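Local structure of CocE/NonD family hydrolase (3III) at residues Gln3-Asn8 with Val31-Gln36; Trp91-Thr96 with Gly521-Gly526; Gln175-Ser180 with Arg251-Ser256; Leu413-Lys418 with His542-Gly547. The protein is a hydrolase of the CocE/NonD family, probably cleaving ester or amide bonds through an alpha/beta-hydrolase domain carrying a C-terminal beta domain. One frame throughout, in Å; residues are numbered along the deposited sequence.

In the fold
Contacts 1 and 4 lie far out at opposite sides of the chain's centre, their own centres about 63 Å apart, yet they differ in character: contact 1 is a surface contact of loops tied by an amide side chain and two waters, contact 4 a buried strand pair. Contact 3 is buried too, but packed without direct hydrogen bonds, a water making the polar link as helix 170-179 seats on the loop before strand 262-267. Contact 2, partly buried, joins the alpha/beta-hydrolase region to the C-terminal non-catalytic region, whereas contacts 3 and 4 each stay within one. Along the sequence contact 3 is nested inside the loop closed by contact 2, and contacts 2 and 4 alternate.

Contact 1: residues Gln3-Asn8 with Val31-Gln36; sequences QHLLGN and VQYGNQ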
loop_
_atom_site.group_PDB
_atom_site.type_symbol
_atom_site.label_atom_id
_atom_site.label_comp_id
_atom_site.label_asym_id
_atom_site.label_seq_id
_atom_site.Cartn_x
_atom_site.Cartn_y
_atom_site.Cartn_z
ATOM N N GLN A 3 35.994 -9.908 11.349
ATOM C CA GLN A 3 36.071 -8.592 10.593
ATOM C C GLN A 3 34.928 -7.647 11.042
ATOM O O GLN A 3 34.171 -7.955 11.996
ATOM C CB GLN A 3 36.210 -8.753 9.029
ATOM C CG GLN A 3 35.030 -9.405 8.223
ATOM C CD GLN A 3 33.838 -8.464 7.972
ATOM O OE1 GLN A 3 33.973 -7.254 8.038
ATOM N NE2 GLN A 3 32.674 -9.031 7.689
ATOM N N HIS A 4 34.841 -6.481 10.409
ATOM C CA HIS A 4 34.151 -5.396 11.049
ATOM C C HIS A 4 32.627 -5.589 11.114
ATOM O O HIS A 4 31.996 -4.999 11.964
ATOM C CB HIS A 4 34.538 -4.051 10.449
ATOM C CG HIS A 4 33.881 -3.723 9.147
ATOM N ND1 HIS A 4 32.839 -2.824 9.051
ATOM C CD2 HIS A 4 34.200 -4.072 7.875
ATOM C CE1 HIS A 4 32.508 -2.675 7.781
ATOM N NE2 HIS A 4 33.330 -3.408 7.045
ATOM N N LEU A 5 32.085 -6.456 10.256
ATOM C CA LEU A 5 30.663 -6.723 10.264
ATOM C C LEU A 5 30.229 -7.616 11.449
ATOM O O LEU A 5 29.030 -7.800 11.640
ATOM C CB LEU A 5 30.187 -7.276 8.914
ATOM C CG LEU A 5 30.261 -6.369 7.685
ATOM C CD1 LEU A 5 29.742 -7.148 6.442
ATOM C CD2 LEU A 5 29.480 -5.109 7.937
ATOM N N LEU A 6 31.172 -8.130 12.267
ATOM C CA LEU A 6 30.804 -8.760 13.567
ATOM C C LEU A 6 30.662 -7.693 14.668
ATOM O O LEU A 6 30.137 -7.959 15.787
ATOM C CB LEU A 6 31.828 -9.835 14.014
ATOM C CG LEU A 6 31.964 -11.084 13.130
ATOM C CD1 LEU A 6 33.089 -12.032 13.645
ATOM C CD2 LEU A 6 30.566 -11.806 12.956
ATOM N N GLY A 7 31.127 -6.485 14.356
ATOM C CA GLY A 7 31.064 -5.385 15.282
ATOM C C GLY A 7 32.036 -5.544 16.442
ATOM O O GLY A 7 32.894 -6.387 16.437
ATOM N N ASN A 8 31.846 -4.732 17.458
ATOM C CA ASN A 8 32.756 -4.680 18.565
ATOM C C ASN A 8 32.043 -4.900 19.889
ATOM O O ASN A 8 31.486 -3.953 20.452
ATOM C CB ASN A 8 33.400 -3.323 18.616
ATOM C CG ASN A 8 34.515 -3.262 19.634
ATOM O OD1 ASN A 8 34.659 -4.153 20.487
ATOM N ND2 ASN A 8 35.334 -2.225 19.538
ATOM N N VAL A 31 21.057 -5.306 14.173
ATOM C CA VAL A 31 20.405 -6.623 14.084
ATOM C C VAL A 31 21.310 -7.654 13.363
ATOM O O VAL A 31 21.278 -8.841 13.670
ATOM C CB VAL A 31 19.010 -6.393 13.337
ATOM C CG1 VAL A 31 18.462 -7.631 12.670
ATOM C CG2 VAL A 31 18.045 -5.813 14.344
ATOM N N GLN A 32 22.047 -7.183 12.345
ATOM C CA GLN A 32 22.854 -8.033 11.489
ATOM C C GLN A 32 24.315 -8.090 11.925
ATOM O O GLN A 32 24.969 -9.098 11.778
ATOM C CB GLN A 32 22.789 -7.490 10.047
ATOM C CG GLN A 32 21.356 -7.399 9.530
ATOM C CD GLN A 32 20.598 -6.107 9.856
ATOM O OE1 GLN A 32 21.186 -5.083 10.304
ATOM N NE2 GLN A 32 19.259 -6.147 9.615
ATOM N N TYR A 33 24.829 -6.967 12.443
ATOM C CA TYR A 33 26.246 -6.744 12.541
ATOM C C TYR A 33 26.758 -6.377 13.947
ATOM O O TYR A 33 27.806 -5.747 14.089
ATOM C CB TYR A 33 26.666 -5.635 11.557
ATOM C CG TYR A 33 26.166 -5.834 10.132
ATOM C CD1 TYR A 33 26.474 -7.008 9.427
ATOM C CD2 TYR A 33 25.397 -4.854 9.486
ATOM C CE1 TYR A 33 26.067 -7.190 8.151
ATOM C CE2 TYR A 33 25.005 -5.017 8.177
ATOM C CZ TYR A 33 25.308 -6.183 7.517
ATOM O OH TYR A 33 24.908 -6.352 6.196
ATOM N N GLY A 34 26.000 -6.714 14.967
ATOM C CA GLY A 34 26.442 -6.531 16.351
ATOM C C GLY A 34 26.592 -5.050 16.754
ATOM O O GLY A 34 25.900 -4.176 16.240
ATOM N N ASN A 35 27.500 -4.765 17.687
ATOM C CA ASN A 35 27.700 -3.388 18.123
ATOM C C ASN A 35 28.497 -2.564 17.101
ATOM O O ASN A 35 29.698 -2.819 16.868
ATOM C CB ASN A 35 28.420 -3.335 19.438
ATOM C CG ASN A 35 27.573 -3.835 20.577
ATOM O OD1 ASN A 35 26.388 -4.121 20.402
ATOM N ND2 ASN A 35 28.193 -4.034 21.713
ATOM N N GLN A 36 27.843 -1.567 16.523
ATOM C CA GLN A 36 28.444 -0.814 15.414
ATOM C C GLN A 36 28.604 0.667 15.729
ATOM O O GLN A 36 27.616 1.386 15.911
ATOM C CB GLN A 36 27.568 -0.980 14.167
ATOM C CG GLN A 36 27.673 -2.353 13.560
ATOM C CD GLN A 36 28.978 -2.596 12.878
ATOM O OE1 GLN A 36 29.575 -1.658 12.379
ATOM N NE2 GLN A 36 29.448 -3.851 12.867
HETATM O O HOH W 1 27.650 -9.973 11.768
HETATM O O HOH W 2 29.370 -6.995 18.377
#
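Gln36 and His4 make the central polar link between the chain near its start and the turn joining strands 22-30 and 36-47. Gln36 NE2 donates to His4 O over 2.9 Å, and its second hydrogen goes to Tyr33 O at 2.8 Å. Both acceptors lie in the plane of the Gln36 amide. The side chain gets there by bending at chi2 (-72°), which brings the amide back over its own turn. His4 O also accepts from Gly7 N, the bond that closes the short 3-10 turn of residues 4-6, so two N-H groups share this oxygen.

A backbone bond, Asn8 N to Asn35 O at 2.9 Å, holds the far end, where Gly7 CA packs close to Asn35 O (3.3 Å). Two waters complete the polar set: one donates to both Leu5 O and Gln32 O, and another donates to Leu6 O while accepting from Asn35 N.

The apolar part belongs to Leu5 and Tyr33, which extend alongside one another. Leu5 CD2 sits over one face of the Tyr33 ring, 4.0 Å from its centroid and 14° off the normal, a CH-pi contact; Gln32 CB covers the opposite face. Leu5 CB comes against the ring at Tyr33 CD1 (3.8 Å). Beyond the contact, Tyr33 also touches Phe112 of helix 110-113 and Arg306 of helix 306-319.

With both hydrogens of the Gln36 amide spent on carbonyl oxygens, its rotation and its N/O assignment are set, and this side chain, together with the backbone bond and the waters, ties the N-terminal segment to the turn.

Contact 2: residues Trp91-Thr96 with Gly521-Gly526; sequences WPTLGT and GNSTPG
Trp91, the residue at which the chain leaves helix 87-90, turns its indole against Ser523 and Thr524. CB only grazes the partner, 4.2 Å from Thr524 CG2. Because CG stands anti to the backbone N (chi1 -162°), the ring system swings across to the other loop, and from here the methyl lies on the ring itself: CG is 3.5 Å and CD1 3.4 Å from Thr524 CG2. That methyl is almost on the normal of the five-membered ring, 3.3 Å from its centroid, a tight CH-pi contact; Leu94 CD2 covers the opposite face of the indole. Trp91 NE1 then donates to Ser523 OG at 3.0 Å, a bent bond (147°) whose acceptor is tilted from the ring plane. Ser523 OG is also bonded to His446 O, as is Thr93 OG1, so this carbonyl gathers hydroxyls from both loops. Thr524 OG1, on the branch turned from the indole, bonds to Met527 O and Thr529 OG1. An Asx turn, Asn522 OD1 accepting from Thr524 N, shapes the second loop. This is an interdomain loop contact of an S15-type hydrolase, joining the alpha/beta-hydrolase region to the C-terminal non-catalytic region beside a bound palmitic acid that touches Trp91.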
loop_
_atom_site.group_PDB
_atom_site.type_symbol
_atom_site.label_atom_id
_atom_site.label_comp_id
_atom_site.label_asym_id
_atom_site.label_seq_id
_atom_site.Cartn_x
_atom_site.Cartn_y
_atom_site.Cartn_z
ATOM N N TRP A 91 -0.777 -5.781 19.710
ATOM C CA TRP A 91 -1.002 -5.948 18.269
ATOM C C TRP A 91 -0.223 -7.221 17.847
ATOM O O TRP A 91 0.851 -7.125 17.295
ATOM C CB TRP A 91 -0.542 -4.729 17.474
ATOM C CG TRP A 91 -1.155 -4.684 16.058
ATOM C CD1 TRP A 91 -1.935 -5.665 15.478
ATOM C CD2 TRP A 91 -1.080 -3.620 15.076
ATOM N NE1 TRP A 91 -2.325 -5.273 14.222
ATOM C CE2 TRP A 91 -1.786 -4.051 13.936
ATOM C CE3 TRP A 91 -0.447 -2.372 15.034
ATOM C CZ2 TRP A 91 -1.942 -3.253 12.805
ATOM C CZ3 TRP A 91 -0.581 -1.591 13.893
ATOM C CH2 TRP A 91 -1.318 -2.030 12.797
ATOM N N PRO A 92 -0.751 -8.406 18.194
ATOM C CA PRO A 92 -0.009 -9.664 18.102
ATOM C C PRO A 92 0.302 -10.119 16.705
ATOM O O PRO A 92 1.288 -10.849 16.496
ATOM C CB PRO A 92 -0.914 -10.664 18.838
ATOM C CG PRO A 92 -2.217 -10.018 18.936
ATOM C CD PRO A 92 -1.993 -8.573 18.964
ATOM N N THR A 93 -0.454 -9.625 15.744
ATOM C CA THR A 93 -0.363 -10.073 14.354
ATOM C C THR A 93 0.601 -9.245 13.504
ATOM O O THR A 93 0.638 -9.361 12.277
ATOM C CB THR A 93 -1.737 -9.983 13.742
ATOM O OG1 THR A 93 -2.216 -8.625 13.838
ATOM C CG2 THR A 93 -2.745 -10.968 14.433
ATOM N N LEU A 94 1.325 -8.316 14.124
ATOM C CA LEU A 94 2.325 -7.488 13.412
ATOM C C LEU A 94 3.494 -8.249 12.825
ATOM O O LEU A 94 4.151 -7.748 11.906
ATOM C CB LEU A 94 2.883 -6.372 14.300
ATOM C CG LEU A 94 2.073 -5.089 14.342
ATOM C CD1 LEU A 94 2.734 -4.164 15.375
ATOM C CD2 LEU A 94 1.980 -4.446 12.940
ATOM N N GLY A 95 3.760 -9.435 13.368
ATOM C CA GLY A 95 4.798 -10.281 12.848
ATOM C C GLY A 95 6.154 -9.989 13.496
ATOM O O GLY A 95 6.223 -9.291 14.510
ATOM N N THR A 96 7.208 -10.484 12.888
ATOM C CA THR A 96 8.542 -10.317 13.476
ATOM C C THR A 96 9.292 -9.221 12.812
ATOM O O THR A 96 9.573 -9.269 11.605
ATOM C CB THR A 96 9.319 -11.613 13.369
ATOM O OG1 THR A 96 8.560 -12.610 14.097
ATOM C CG2 THR A 96 10.779 -11.417 13.976
ATOM N N GLY A 521 -14.282 -7.277 11.749
ATOM C CA GLY A 521 -13.330 -7.126 12.851
ATOM C C GLY A 521 -11.969 -6.658 12.407
ATOM O O GLY A 521 -11.702 -6.429 11.215
ATOM N N ASN A 522 -11.107 -6.476 13.369
ATOM C CA ASN A 522 -9.740 -6.153 13.078
ATOM C C ASN A 522 -8.849 -6.887 14.110
ATOM O O ASN A 522 -9.340 -7.681 14.928
ATOM C CB ASN A 522 -9.586 -4.619 13.097
ATOM C CG ASN A 522 -9.737 -4.005 14.482
ATOM O OD1 ASN A 522 -9.615 -4.681 15.515
ATOM N ND2 ASN A 522 -9.984 -2.692 14.509
ATOM N N SER A 523 -7.557 -6.584 14.108
ATOM C CA SER A 523 -6.592 -7.261 14.964
ATOM C C SER A 523 -6.174 -6.398 16.125
ATOM O O SER A 523 -5.200 -6.737 16.784
ATOM C CB SER A 523 -5.337 -7.703 14.151
ATOM O OG SER A 523 -4.782 -6.681 13.315
ATOM N N THR A 524 -6.882 -5.274 16.375
ATOM C CA THR A 524 -6.594 -4.385 17.504
ATOM C C THR A 524 -7.951 -3.891 18.088
ATOM O O THR A 524 -8.338 -2.742 17.852
ATOM C CB THR A 524 -5.737 -3.143 17.074
ATOM O OG1 THR A 524 -6.446 -2.381 16.080
ATOM C CG2 THR A 524 -4.409 -3.580 16.439
ATOM N N PRO A 525 -8.692 -4.784 18.788
ATOM C CA PRO A 525 -10.003 -4.379 19.347
ATOM C C PRO A 525 -9.877 -3.053 20.123
ATOM O O PRO A 525 -8.928 -2.853 20.871
ATOM C CB PRO A 525 -10.390 -5.558 20.272
ATOM C CG PRO A 525 -9.650 -6.783 19.690
ATOM C CD PRO A 525 -8.328 -6.187 19.103
ATOM N N GLY A 526 -10.814 -2.141 19.889
ATOM C CA GLY A 526 -10.757 -0.800 20.465
ATOM C C GLY A 526 -9.955 0.286 19.743
ATOM O O GLY A 526 -9.958 1.449 20.181
#

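Contact 3: residues Gln175-Ser180 with Arg251-Ser256; sequences QWWVAS and RQVPLS
Trp177 offers one face of its indole to Val253 and its edge to Arg251. Val253 CG2 stands over the five-membered ring of Trp177, 3.3 Å from the centroid and 9° off the normal, a close CH-pi contact. In the ring plane, the rim atom Trp177 CZ2 meets Arg251 CA at 3.9 Å. Also in plane is a water that accepts from Trp177 NE1 (2.9 Å) and donates to Arg251 O. The other indole, that of Trp176, is approached obliquely by Leu255, CD2 lying 4.0 Å from Trp176 CE3; its NE1 is bonded to Gly194 O.

Val253 works with both branches. With CG1 anti to the backbone N (chi1 176°), CG2 is left to cover Trp177, while CG1 reaches back to the helix, 3.8 Å from Ser180 CB and close to Trp176 O. Pro254, centre of an inverse gamma turn, lays its CD and CG beside Ser180. The hydroxyl of Ser180 is occupied within its own segment, donating to Trp177 O at 2.7 Å on a lone pair.

Helix 170-179 follows strand 162-168 of the central sheet, and is probably the helix after the nucleophile elbow of alpha/beta hydrolases; the contact packs it on the loop entering a later parallel strand, 262-267. Trp177 also packs on Lys140 and Ala143 of helix 140-154, while the guanidinium of Arg251 turns away to Pro137 O and a salt bridge with Glu232.

With one bridging water as the polar link between the segments, the join rests on methyl and ring packing, the buried indole nitrogens satisfied by a carbonyl and that water.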
loop_
_atom_site.group_PDB
_atom_site.type_symbol
_atom_site.label_atom_id
_atom_site.label_comp_id
_atom_site.label_asym_id
_atom_site.label_seq_id
_atom_site.Cartn_x
_atom_site.Cartn_y
_atom_site.Cartn_z
ATOM N N GLN A 175 7.871 9.039 -1.413
ATOM C CA GLN A 175 8.809 8.750 -2.541
ATOM C C GLN A 175 8.102 8.843 -3.866
ATOM O O GLN A 175 8.633 9.430 -4.780
ATOM C CB GLN A 175 9.411 7.383 -2.410
ATOM C CG GLN A 175 10.237 7.191 -1.134
ATOM C CD GLN A 175 10.869 5.801 -1.140
ATOM O OE1 GLN A 175 11.633 5.485 -2.057
ATOM N NE2 GLN A 175 10.562 4.976 -0.113
ATOM N N TRP A 176 6.892 8.287 -3.993
ATOM C CA TRP A 176 6.179 8.470 -5.253
ATOM C C TRP A 176 6.044 9.962 -5.523
ATOM O O TRP A 176 6.255 10.436 -6.640
ATOM C CB TRP A 176 4.778 7.842 -5.202
ATOM C CG TRP A 176 4.716 6.330 -5.072
ATOM C CD1 TRP A 176 4.061 5.636 -4.079
ATOM C CD2 TRP A 176 5.241 5.334 -5.980
ATOM N NE1 TRP A 176 4.199 4.287 -4.284
ATOM C CE2 TRP A 176 4.864 4.072 -5.471
ATOM C CE3 TRP A 176 5.955 5.386 -7.204
ATOM C CZ2 TRP A 176 5.230 2.867 -6.087
ATOM C CZ3 TRP A 176 6.275 4.176 -7.836
ATOM C CH2 TRP A 176 5.918 2.936 -7.275
ATOM N N TRP A 177 5.628 10.687 -4.510
ATOM C CA TRP A 177 5.524 12.145 -4.622
ATOM C C TRP A 177 6.830 12.861 -5.081
ATOM O O TRP A 177 6.836 13.542 -6.115
ATOM C CB TRP A 177 4.950 12.773 -3.324
ATOM C CG TRP A 177 3.443 12.924 -3.432
ATOM C CD1 TRP A 177 2.485 12.219 -2.758
ATOM C CD2 TRP A 177 2.733 13.831 -4.292
ATOM N NE1 TRP A 177 1.254 12.631 -3.137
ATOM C CE2 TRP A 177 1.364 13.608 -4.086
ATOM C CE3 TRP A 177 3.122 14.787 -5.231
ATOM C CZ2 TRP A 177 0.387 14.320 -4.781
ATOM C CZ3 TRP A 177 2.159 15.502 -5.907
ATOM C CH2 TRP A 177 0.815 15.279 -5.680
ATOM N N VAL A 178 7.908 12.722 -4.319
ATOM C CA VAL A 178 9.132 13.507 -4.662
ATOM C C VAL A 178 9.707 13.060 -6.018
ATOM O O VAL A 178 10.192 13.870 -6.810
ATOM C CB VAL A 178 10.173 13.477 -3.516
ATOM C CG1 VAL A 178 10.925 12.123 -3.435
ATOM C CG2 VAL A 178 11.128 14.640 -3.632
ATOM N N ALA A 179 9.600 11.774 -6.326
ATOM C CA ALA A 179 10.116 11.256 -7.601
ATOM C C ALA A 179 9.366 11.859 -8.801
ATOM O O ALA A 179 9.953 12.012 -9.897
ATOM C CB ALA A 179 10.090 9.712 -7.662
ATOM N N SER A 180 8.096 12.233 -8.601
ATOM C CA SER A 180 7.330 12.864 -9.686
ATOM C C SER A 180 7.909 14.265 -10.073
ATOM O O SER A 180 7.616 14.808 -11.143
ATOM C CB SER A 180 5.828 12.956 -9.333
ATOM O OG SER A 180 5.569 14.011 -8.411
ATOM N N ARG A 251 -4.007 15.288 -4.969
ATOM C CA ARG A 251 -3.486 14.211 -4.103
ATOM C C ARG A 251 -3.370 12.847 -4.807
ATOM O O ARG A 251 -3.261 11.782 -4.155
ATOM C CB ARG A 251 -4.285 14.066 -2.805
ATOM C CG ARG A 251 -4.566 15.377 -2.038
ATOM C CD ARG A 251 -3.293 16.045 -1.576
ATOM N NE ARG A 251 -2.991 15.840 -0.156
ATOM C CZ ARG A 251 -3.497 16.570 0.842
ATOM N NH1 ARG A 251 -4.411 17.531 0.583
ATOM N NH2 ARG A 251 -3.142 16.332 2.095
ATOM N N GLN A 252 -3.380 12.921 -6.126
ATOM C CA GLN A 252 -3.072 11.834 -6.994
ATOM C C GLN A 252 -1.723 12.128 -7.645
ATOM O O GLN A 252 -1.575 13.075 -8.417
ATOM C CB GLN A 252 -4.131 11.638 -8.069
ATOM C CG GLN A 252 -3.834 10.541 -9.104
ATOM C CD GLN A 252 -4.798 10.546 -10.247
ATOM O OE1 GLN A 252 -4.638 11.357 -11.143
ATOM N NE2 GLN A 252 -5.820 9.655 -10.235
ATOM N N VAL A 253 -0.717 11.331 -7.315
ATOM C CA VAL A 253 0.605 11.578 -7.875
ATOM C C VAL A 253 0.569 11.412 -9.417
ATOM O O VAL A 253 0.042 10.384 -9.894
ATOM C CB VAL A 253 1.671 10.568 -7.294
ATOM C CG1 VAL A 253 3.070 10.773 -7.981
ATOM C CG2 VAL A 253 1.754 10.676 -5.750
ATOM N N PRO A 254 1.204 12.338 -10.174
ATOM C CA PRO A 254 1.375 12.173 -11.648
ATOM C C PRO A 254 2.529 11.199 -11.924
ATOM O O PRO A 254 3.644 11.604 -12.257
ATOM C CB PRO A 254 1.685 13.586 -12.152
ATOM C CG PRO A 254 2.370 14.260 -11.002
ATOM C CD PRO A 254 1.785 13.614 -9.702
ATOM N N LEU A 255 2.204 9.922 -11.828
ATOM C CA LEU A 255 3.183 8.835 -11.803
ATOM C C LEU A 255 4.025 8.710 -13.083
ATOM O O LEU A 255 5.167 8.298 -13.013
ATOM C CB LEU A 255 2.459 7.519 -11.548
ATOM C CG LEU A 255 1.872 7.346 -10.135
ATOM C CD1 LEU A 255 0.977 6.133 -10.119
ATOM C CD2 LEU A 255 2.960 7.190 -9.092
ATOM N N SER A 256 3.457 9.077 -14.238
ATOM C CA SER A 256 4.166 8.985 -15.493
ATOM C C SER A 256 5.322 9.987 -15.632
ATOM O O SER A 256 6.122 9.918 -16.571
ATOM C CB SER A 256 3.181 9.135 -16.653
ATOM O OG SER A 256 2.665 10.437 -16.706
HETATM O O HOH W 3 -1.332 11.723 -2.168
#

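Contact 4: residues Leu413-Lys418 with His542-Gly547; sequences LWVSTK and HMIYTG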
loop_
_atom_site.group_PDB
_atom_site.type_symbol
_atom_site.label_atom_id
_atom_site.label_comp_id
_atom_site.label_asym_id
_atom_site.label_seq_id
_atom_site.Cartn_x
_atom_site.Cartn_y
_atom_site.Cartn_z
ATOM N N LEU A 413 -21.854 -6.446 -12.232
ATOM C CA LEU A 413 -23.201 -6.729 -11.756
ATOM C C LEU A 413 -24.244 -5.825 -12.370
ATOM O O LEU A 413 -23.972 -4.654 -12.648
ATOM C CB LEU A 413 -23.302 -6.619 -10.222
ATOM C CG LEU A 413 -22.306 -7.394 -9.365
ATOM C CD1 LEU A 413 -22.341 -6.873 -7.906
ATOM C CD2 LEU A 413 -22.522 -8.936 -9.464
ATOM N N TRP A 414 -25.448 -6.360 -12.540
ATOM C CA TRP A 414 -26.602 -5.554 -12.763
ATOM C C TRP A 414 -27.439 -5.456 -11.476
ATOM O O TRP A 414 -27.796 -6.463 -10.874
ATOM C CB TRP A 414 -27.427 -6.097 -13.931
ATOM C CG TRP A 414 -26.698 -6.060 -15.241
ATOM C CD1 TRP A 414 -25.753 -6.940 -15.687
ATOM C CD2 TRP A 414 -26.914 -5.134 -16.304
ATOM N NE1 TRP A 414 -25.354 -6.592 -16.954
ATOM C CE2 TRP A 414 -26.013 -5.467 -17.338
ATOM C CE3 TRP A 414 -27.706 -3.998 -16.441
ATOM C CZ2 TRP A 414 -25.953 -4.765 -18.529
ATOM C CZ3 TRP A 414 -27.645 -3.270 -17.629
ATOM C CH2 TRP A 414 -26.760 -3.656 -18.658
ATOM N N VAL A 415 -27.740 -4.226 -11.048
ATOM C CA VAL A 415 -28.254 -4.005 -9.712
ATOM C C VAL A 415 -29.375 -2.944 -9.722
ATOM O O VAL A 415 -29.439 -2.069 -10.627
ATOM C CB VAL A 415 -27.123 -3.550 -8.759
ATOM C CG1 VAL A 415 -25.950 -4.575 -8.630
ATOM C CG2 VAL A 415 -26.614 -2.137 -9.140
ATOM N N SER A 416 -30.276 -3.033 -8.732
ATOM C CA SER A 416 -31.269 -2.026 -8.459
ATOM C C SER A 416 -31.637 -2.038 -6.985
ATOM O O SER A 416 -31.356 -2.979 -6.294
ATOM C CB SER A 416 -32.554 -2.256 -9.246
ATOM O OG SER A 416 -33.272 -3.356 -8.705
ATOM N N THR A 417 -32.337 -0.996 -6.540
ATOM C CA THR A 417 -32.757 -0.846 -5.152
ATOM C C THR A 417 -34.100 -0.075 -5.172
ATOM O O THR A 417 -34.411 0.674 -6.095
ATOM C CB THR A 417 -31.696 -0.106 -4.267
ATOM O OG1 THR A 417 -32.156 -0.019 -2.913
ATOM C CG2 THR A 417 -31.419 1.333 -4.783
ATOM N N LYS A 418 -34.923 -0.343 -4.176
ATOM C CA LYS A 418 -36.208 0.263 -4.084
ATOM C C LYS A 418 -36.301 1.332 -3.020
ATOM O O LYS A 418 -37.078 2.284 -3.190
ATOM C CB LYS A 418 -37.244 -0.803 -3.796
ATOM C CG LYS A 418 -38.215 -0.915 -4.893
ATOM C CD LYS A 418 -39.194 -2.086 -4.686
ATOM C CE LYS A 418 -40.103 -1.869 -3.484
ATOM N NZ LYS A 418 -40.686 -3.179 -2.991
ATOM N N HIS A 542 -31.300 -5.021 -1.601
ATOM C CA HIS A 542 -30.531 -4.871 -2.813
ATOM C C HIS A 542 -30.913 -6.017 -3.731
ATOM O O HIS A 542 -30.948 -7.162 -3.295
ATOM C CB HIS A 542 -29.037 -4.917 -2.556
ATOM C CG HIS A 542 -28.475 -3.667 -1.942
ATOM N ND1 HIS A 542 -27.122 -3.480 -1.756
ATOM C CD2 HIS A 542 -29.082 -2.541 -1.498
ATOM C CE1 HIS A 542 -26.922 -2.277 -1.234
ATOM N NE2 HIS A 542 -28.094 -1.682 -1.086
HETATM N N MSE A 543 -31.137 -5.683 -5.000
HETATM C CA MSE A 543 -31.389 -6.652 -6.073
HETATM C C MSE A 543 -30.173 -6.849 -6.938
HETATM O O MSE A 543 -29.544 -5.875 -7.296
HETATM C CB MSE A 543 -32.442 -6.095 -7.003
HETATM C CG MSE A 543 -33.601 -5.596 -6.253
HETATM SE SE MSE A 543 -34.659 -7.114 -5.905
HETATM C CE MSE A 543 -35.866 -6.894 -7.451
ATOM N N ILE A 544 -29.896 -8.094 -7.324
ATOM C CA ILE A 544 -28.777 -8.428 -8.226
ATOM C C ILE A 544 -29.318 -9.302 -9.389
ATOM O O ILE A 544 -29.905 -10.355 -9.176
ATOM C CB ILE A 544 -27.651 -9.226 -7.484
ATOM C CG1 ILE A 544 -27.116 -8.466 -6.270
ATOM C CG2 ILE A 544 -26.475 -9.541 -8.408
ATOM C CD1 ILE A 544 -26.654 -7.088 -6.568
ATOM N N TYR A 545 -29.161 -8.823 -10.613
ATOM C CA TYR A 545 -29.754 -9.469 -11.767
ATOM C C TYR A 545 -28.706 -10.244 -12.545
ATOM O O TYR A 545 -27.601 -9.769 -12.759
ATOM C CB TYR A 545 -30.397 -8.420 -12.673
ATOM C CG TYR A 545 -31.456 -7.625 -12.007
ATOM C CD1 TYR A 545 -32.796 -7.932 -12.178
ATOM C CD2 TYR A 545 -31.129 -6.545 -11.226
ATOM C CE1 TYR A 545 -33.804 -7.190 -11.566
ATOM C CE2 TYR A 545 -32.115 -5.794 -10.604
ATOM C CZ TYR A 545 -33.427 -6.117 -10.777
ATOM O OH TYR A 545 -34.370 -5.341 -10.166
ATOM N N THR A 546 -29.059 -11.456 -12.949
ATOM C CA THR A 546 -28.166 -12.288 -13.733
ATOM C C THR A 546 -28.937 -12.913 -14.881
ATOM O O THR A 546 -30.178 -13.106 -14.793
ATOM C CB THR A 546 -27.604 -13.397 -12.877
ATOM O OG1 THR A 546 -28.666 -14.260 -12.452
ATOM C CG2 THR A 546 -26.840 -12.817 -11.652
ATOM N N GLY A 547 -28.216 -13.223 -15.958
ATOM C CA GLY A 547 -28.811 -13.950 -17.085
ATOM C C GLY A 547 -29.429 -13.045 -18.126
ATOM O O GLY A 547 -29.820 -11.909 -17.839
HETATM O O HOH W 4 -29.505 0.828 -0.853
#
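Ser416 OG and Tyr545 OH are 2.7 Å apart in a hydrogen bond that either hydroxyl could donate. Ser416 OG sits between the backbone N and the carbonyl carbon (chi1 73°), which lifts it toward the phenol lying along the same face of the sheet. The tyrosine ring runs edge-on over the neighbouring strand: Trp414 O and Ser416 N are in its plane at the rim, with Tyr545 CD2 3.4 Å from Trp414 O.

Beneath the ring the backbones are laced together. Tyr545 N donates to Trp414 O at 2.7 Å, nearly straight at the hydrogen (174°). Ser416 and Met543, a selenomethionine in this model, form an antiparallel hydrogen-bonded pair: Met543 N to Ser416 O is 3.0 Å, and the return bond from Ser416 N to Met543 O is longer, 3.3 Å.

These are strands 408-417 and 541-546 of an antiparallel sheet in the C-terminal non-catalytic region, which in S15 relatives has a jelly-roll-like beta fold. Strand 490-503 pairs with the other edge of 408-417, and strand 380-385 with that of 541-546, so neither segment is at a sheet border here.

The reverse face carries Val415 and Ile544, a non-hydrogen-bonded pair with side chains alongside. Val415 CG1 and Ile544 CD1 approach to 3.3 Å, tighter than normal van der Waals contact, a short approach that should be treated as doubtful. Ile544 CG2 meets Leu413 CD2 at 4.1 Å. Further along this face His542 NE2 bonds to a water at 2.9 Å, while ND1 is hydrogen-bonded to Tyr384 OH.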